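Local coordinates for DegV domain-containing protein spr0652 (Streptococcus pneumoniae, PDB 6CNG), which binds long-chain fatty acids, here linoleic acid, and probably presents them to a fatty acid kinase for use in lipid metabolism, at residues H134-L148 with V166-L178. Residues are numbered along the deposited sequence; the frame is centred on the assembly and turned at random.
Sequences HVIDSLSAGGEVDLL and VEAITAYQEKTKL. With NA (sodium ion), chain D.
E144 reaches out from the first turn of helix 143-157 and lays its carboxylate across the start of strand 176-182. CG stands anti to the backbone N (chi1 -160°) and the chain runs on extended, which brings OE2 to the hydroxyl of T176: T176 OG1 donates to the anti lone pair of E144 OE2 over 2.8 Å. E144 OE2 also binds the sodium ion at 2.7 Å, and the shared cation probably explains why T176 O can lie 3.0 Å from E144 OE2. T176 O is the closest of the three protein ligands, 2.3 Å from sodium; Q173 O and a water join it. The other oxygen, E144 OE1, accepts from S140 OG at 2.6 Å, above the carboxylate plane, so both oxygens are held.

Q173 carries its extended side chain to the backbone of D137 and S138, where Q173 NE2 donates to D137 O, 3.0 Å away and almost in the amide plane, and weakly to S138 O. Further back, V166 CG1 rests over one face of the H134 ring, a CH-pi contact 3.6 Å from its centroid, while I136 CD1 meets I169 CG2. L148 CD2 packs obliquely against the Y172 ring.

L178 lies against S140 and A141, and all three touch linoleic acid. The sodium lies where helix 143-157, after the first sheet, meets strand 176-182 of the second, beside the fatty-acid pocket of the DegV fold.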
loop_
_atom_site.group_PDB
_atom_site.type_symbol
_atom_site.label_atom_id
_atom_site.label_comp_id
_atom_site.label_asym_id
_atom_site.label_seq_id
_atom_site.Cartn_x
_atom_site.Cartn_y
_atom_site.Cartn_z
ATOM N N HIS A 134 -14.058 -11.479 4.112
ATOM C CA HIS A 134 -14.357 -10.073 3.899
ATOM C C HIS A 134 -13.251 -9.455 3.063
ATOM O O HIS A 134 -12.092 -9.402 3.495
ATOM C CB HIS A 134 -14.467 -9.348 5.235
ATOM C CG HIS A 134 -14.800 -7.893 5.112
ATOM N ND1 HIS A 134 -16.050 -7.447 4.755
ATOM C CD2 HIS A 134 -14.050 -6.789 5.331
ATOM C CE1 HIS A 134 -16.053 -6.129 4.747
ATOM N NE2 HIS A 134 -14.852 -5.704 5.098
ATOM N N VAL A 135 -13.625 -8.959 1.888
ATOM C CA VAL A 135 -12.700 -8.333 0.950
ATOM C C VAL A 135 -12.776 -6.829 1.129
ATOM O O VAL A 135 -13.854 -6.232 1.050
ATOM C CB VAL A 135 -13.040 -8.700 -0.504
ATOM C CG1 VAL A 135 -11.991 -8.141 -1.425
ATOM C CG2 VAL A 135 -13.177 -10.199 -0.685
ATOM N N ILE A 136 -11.622 -6.229 1.330
ATOM C CA ILE A 136 -11.495 -4.809 1.563
ATOM C C ILE A 136 -10.739 -4.266 0.380
ATOM O O ILE A 136 -9.589 -4.624 0.155
ATOM C CB ILE A 136 -10.735 -4.541 2.870
ATOM C CG1 ILE A 136 -11.517 -5.175 4.026
ATOM C CG2 ILE A 136 -10.527 -3.093 3.038
ATOM C CD1 ILE A 136 -10.766 -5.259 5.327
ATOM N N ASP A 137 -11.392 -3.426 -0.385
ATOM C CA ASP A 137 -10.693 -2.546 -1.302
ATOM C C ASP A 137 -10.179 -1.353 -0.502
ATOM O O ASP A 137 -10.964 -0.528 -0.027
ATOM C CB ASP A 137 -11.658 -2.088 -2.381
ATOM C CG ASP A 137 -10.994 -1.271 -3.457
ATOM O OD1 ASP A 137 -9.833 -0.831 -3.342
ATOM O OD2 ASP A 137 -11.685 -1.057 -4.462
ATOM N N SER A 138 -8.860 -1.264 -0.360
ATOM C CA SER A 138 -8.266 -0.177 0.380
ATOM C C SER A 138 -8.446 1.163 -0.308
ATOM O O SER A 138 -8.356 2.205 0.360
ATOM C CB SER A 138 -6.772 -0.423 0.540
ATOM O OG SER A 138 -6.076 -0.269 -0.674
ATOM N N LEU A 139 -8.653 1.149 -1.628
ATOM C CA LEU A 139 -8.620 2.360 -2.442
ATOM C C LEU A 139 -7.308 3.108 -2.237
ATOM O O LEU A 139 -7.258 4.338 -2.293
ATOM C CB LEU A 139 -9.824 3.255 -2.161
ATOM C CG LEU A 139 -11.204 2.616 -2.385
ATOM C CD1 LEU A 139 -12.328 3.513 -1.895
ATOM C CD2 LEU A 139 -11.440 2.264 -3.829
ATOM N N SER A 140 -6.237 2.364 -2.008
ATOM C CA SER A 140 -4.990 2.954 -1.567
ATOM C C SER A 140 -3.837 2.019 -1.927
ATOM O O SER A 140 -3.970 1.130 -2.768
ATOM C CB SER A 140 -5.063 3.283 -0.067
ATOM O OG SER A 140 -4.056 4.208 0.286
ATOM N N ALA A 141 -2.702 2.245 -1.292
ATOM C CA ALA A 141 -1.547 1.382 -1.466
ATOM C C ALA A 141 -0.568 1.707 -0.354
ATOM O O ALA A 141 -0.754 2.668 0.399
ATOM C CB ALA A 141 -0.898 1.608 -2.831
ATOM N N GLY A 142 0.477 0.889 -0.250
ATOM C CA GLY A 142 1.581 1.307 0.598
ATOM C C GLY A 142 1.203 1.437 2.059
ATOM O O GLY A 142 0.522 0.591 2.622
ATOM N N GLY A 143 1.669 2.518 2.693
ATOM C CA GLY A 143 1.553 2.658 4.137
ATOM C C GLY A 143 0.134 2.557 4.676
ATOM O O GLY A 143 -0.069 2.101 5.802
ATOM N N GLU A 144 -0.859 2.981 3.893
ATOM C CA GLU A 144 -2.232 2.911 4.373
ATOM C C GLU A 144 -2.731 1.479 4.411
ATOM O O GLU A 144 -3.417 1.080 5.352
ATOM C CB GLU A 144 -3.159 3.778 3.521
ATOM C CG GLU A 144 -4.417 4.075 4.275
ATOM C CD GLU A 144 -5.532 4.685 3.467
ATOM O OE1 GLU A 144 -5.270 5.203 2.374
ATOM O OE2 GLU A 144 -6.691 4.655 3.947
ATOM N N VAL A 145 -2.394 0.688 3.395
ATOM C CA VAL A 145 -2.695 -0.736 3.444
ATOM C C VAL A 145 -1.981 -1.383 4.615
ATOM O O VAL A 145 -2.521 -2.250 5.298
ATOM C CB VAL A 145 -2.322 -1.400 2.109
ATOM C CG1 VAL A 145 -2.452 -2.863 2.219
ATOM C CG2 VAL A 145 -3.210 -0.895 0.993
ATOM N N ASP A 146 -0.745 -0.988 4.856
ATOM C CA ASP A 146 -0.032 -1.533 5.992
ATOM C C ASP A 146 -0.772 -1.268 7.293
ATOM O O ASP A 146 -0.902 -2.158 8.128
ATOM C CB ASP A 146 1.352 -0.920 6.001
ATOM C CG ASP A 146 2.117 -1.208 4.713
ATOM O OD1 ASP A 146 1.749 -2.164 4.011
ATOM O OD2 ASP A 146 3.086 -0.488 4.386
ATOM N N LEU A 147 -1.249 -0.036 7.491
ATOM C CA LEU A 147 -2.020 0.276 8.682
ATOM C C LEU A 147 -3.261 -0.586 8.788
ATOM O O LEU A 147 -3.636 -1.025 9.879
ATOM C CB LEU A 147 -2.436 1.729 8.637
ATOM C CG LEU A 147 -1.387 2.759 9.050
ATOM C CD1 LEU A 147 -1.957 4.142 8.895
ATOM C CD2 LEU A 147 -0.901 2.512 10.465
ATOM N N LEU A 148 -3.940 -0.803 7.676
ATOM C CA LEU A 148 -5.153 -1.601 7.731
ATOM C C LEU A 148 -4.846 -3.009 8.177
ATOM O O LEU A 148 -5.593 -3.606 8.944
ATOM C CB LEU A 148 -5.808 -1.667 6.366
ATOM C CG LEU A 148 -6.358 -0.375 5.806
ATOM C CD1 LEU A 148 -6.976 -0.664 4.474
ATOM C CD2 LEU A 148 -7.369 0.216 6.713
ATOM N N VAL A 166 -15.178 -7.000 10.956
ATOM C CA VAL A 166 -15.653 -6.324 9.752
ATOM C C VAL A 166 -16.162 -4.924 10.088
ATOM O O VAL A 166 -15.843 -3.939 9.416
ATOM C CB VAL A 166 -16.752 -7.165 9.076
ATOM C CG1 VAL A 166 -17.331 -6.405 7.899
ATOM C CG2 VAL A 166 -16.230 -8.528 8.676
ATOM N N GLU A 167 -16.969 -4.819 11.128
ATOM C CA GLU A 167 -17.525 -3.533 11.522
ATOM C C GLU A 167 -16.410 -2.559 11.894
ATOM O O GLU A 167 -16.353 -1.436 11.391
ATOM C CB GLU A 167 -18.506 -3.799 12.675
ATOM C CG GLU A 167 -18.911 -2.623 13.543
ATOM C CD GLU A 167 -19.825 -3.048 14.704
ATOM O OE1 GLU A 167 -20.273 -4.221 14.707
ATOM O OE2 GLU A 167 -20.089 -2.214 15.610
ATOM N N ALA A 168 -15.488 -2.995 12.733
ATOM C CA ALA A 168 -14.472 -2.087 13.240
ATOM C C ALA A 168 -13.497 -1.654 12.159
ATOM O O ALA A 168 -12.999 -0.531 12.203
ATOM C CB ALA A 168 -13.729 -2.757 14.383
ATOM N N ILE A 169 -13.160 -2.536 11.217
ATOM C CA ILE A 169 -12.206 -2.178 10.168
ATOM C C ILE A 169 -12.856 -1.281 9.126
ATOM O O ILE A 169 -12.203 -0.409 8.553
ATOM C CB ILE A 169 -11.589 -3.434 9.535
ATOM C CG1 ILE A 169 -10.300 -3.080 8.791
ATOM C CG2 ILE A 169 -12.555 -4.127 8.588
ATOM C CD1 ILE A 169 -9.087 -2.710 9.686
ATOM N N THR A 170 -14.143 -1.463 8.863
ATOM C CA THR A 170 -14.827 -0.521 7.999
ATOM C C THR A 170 -14.798 0.872 8.605
ATOM O O THR A 170 -14.524 1.856 7.913
ATOM C CB THR A 170 -16.249 -0.993 7.750
ATOM O OG1 THR A 170 -16.223 -2.299 7.147
ATOM C CG2 THR A 170 -16.899 -0.069 6.814
ATOM N N ALA A 171 -15.017 0.964 9.905
ATOM C CA ALA A 171 -14.942 2.249 10.570
ATOM C C ALA A 171 -13.530 2.789 10.550
ATOM O O ALA A 171 -13.327 3.972 10.287
ATOM C CB ALA A 171 -15.437 2.113 12.001
ATOM N N TYR A 172 -12.535 1.930 10.781
ATOM C CA TYR A 172 -11.159 2.400 10.842
ATOM C C TYR A 172 -10.714 2.956 9.502
ATOM O O TYR A 172 -9.948 3.916 9.441
ATOM C CB TYR A 172 -10.246 1.257 11.279
ATOM C CG TYR A 172 -8.777 1.639 11.422
ATOM C CD1 TYR A 172 -8.365 2.503 12.409
ATOM C CD2 TYR A 172 -7.811 1.118 10.579
ATOM C CE1 TYR A 172 -7.059 2.850 12.531
ATOM C CE2 TYR A 172 -6.496 1.452 10.708
ATOM C CZ TYR A 172 -6.119 2.313 11.683
ATOM O OH TYR A 172 -4.801 2.664 11.828
ATOM N N GLN A 173 -11.178 2.356 8.418
ATOM C CA GLN A 173 -10.823 2.818 7.089
ATOM C C GLN A 173 -11.325 4.237 6.800
ATOM O O GLN A 173 -10.780 4.904 5.922
ATOM C CB GLN A 173 -11.314 1.795 6.063
ATOM C CG GLN A 173 -10.830 2.081 4.684
ATOM C CD GLN A 173 -11.213 1.012 3.687
ATOM O OE1 GLN A 173 -12.017 0.127 3.983
ATOM N NE2 GLN A 173 -10.661 1.105 2.489
ATOM N N GLU A 174 -12.314 4.731 7.526
ATOM C CA GLU A 174 -12.664 6.132 7.402
ATOM C C GLU A 174 -11.635 7.023 8.073
ATOM O O GLU A 174 -11.535 8.194 7.711
ATOM C CB GLU A 174 -14.034 6.373 8.028
ATOM C CG GLU A 174 -15.133 5.466 7.510
ATOM C CD GLU A 174 -16.378 5.478 8.396
ATOM O OE1 GLU A 174 -16.435 6.307 9.329
ATOM O OE2 GLU A 174 -17.304 4.657 8.176
ATOM N N LYS A 175 -10.870 6.474 9.031
ATOM C CA LYS A 175 -9.888 7.183 9.841
ATOM C C LYS A 175 -8.494 7.163 9.242
ATOM O O LYS A 175 -7.582 7.711 9.848
ATOM C CB LYS A 175 -9.733 6.546 11.247
ATOM C CG LYS A 175 -10.874 6.733 12.238
ATOM C CD LYS A 175 -10.665 5.871 13.512
ATOM C CE LYS A 175 -11.931 5.076 13.919
ATOM N NZ LYS A 175 -11.705 3.590 13.962
ATOM N N THR A 176 -8.303 6.518 8.101
ATOM C CA THR A 176 -6.990 6.331 7.511
ATOM C C THR A 176 -6.923 6.997 6.142
ATOM O O THR A 176 -7.904 6.993 5.380
ATOM C CB THR A 176 -6.619 4.837 7.389
ATOM O OG1 THR A 176 -7.556 4.144 6.563
ATOM C CG2 THR A 176 -6.599 4.194 8.721
ATOM N N LYS A 177 -5.748 7.551 5.843
ATOM C CA LYS A 177 -5.501 8.302 4.623
ATOM C C LYS A 177 -4.109 7.968 4.082
ATOM O O LYS A 177 -3.308 7.306 4.743
ATOM C CB LYS A 177 -5.673 9.809 4.889
ATOM C CG LYS A 177 -7.078 10.236 5.486
ATOM C CD LYS A 177 -8.231 10.245 4.490
ATOM C CE LYS A 177 -9.638 10.471 5.146
ATOM N NZ LYS A 177 -10.801 10.277 4.205
ATOM N N LEU A 178 -3.820 8.454 2.866
ATOM C CA LEU A 178 -2.505 8.308 2.248
ATOM C C LEU A 178 -2.027 9.634 1.673
ATOM O O LEU A 178 -2.761 10.314 0.966
ATOM C CB LEU A 178 -2.525 7.255 1.122
ATOM C CG LEU A 178 -1.153 6.971 0.477
ATOM C CD1 LEU A 178 -0.304 6.089 1.330
ATOM C CD2 LEU A 178 -1.287 6.344 -0.869
HETATM NA NA NA D . -9.130 5.755 3.855
HETATM O O HOH W 1 -14.332 -3.145 5.493
HETATM O O HOH W 2 -9.705 4.394 2.143
HETATM O O HOH W 3 -3.187 0.339 12.445
#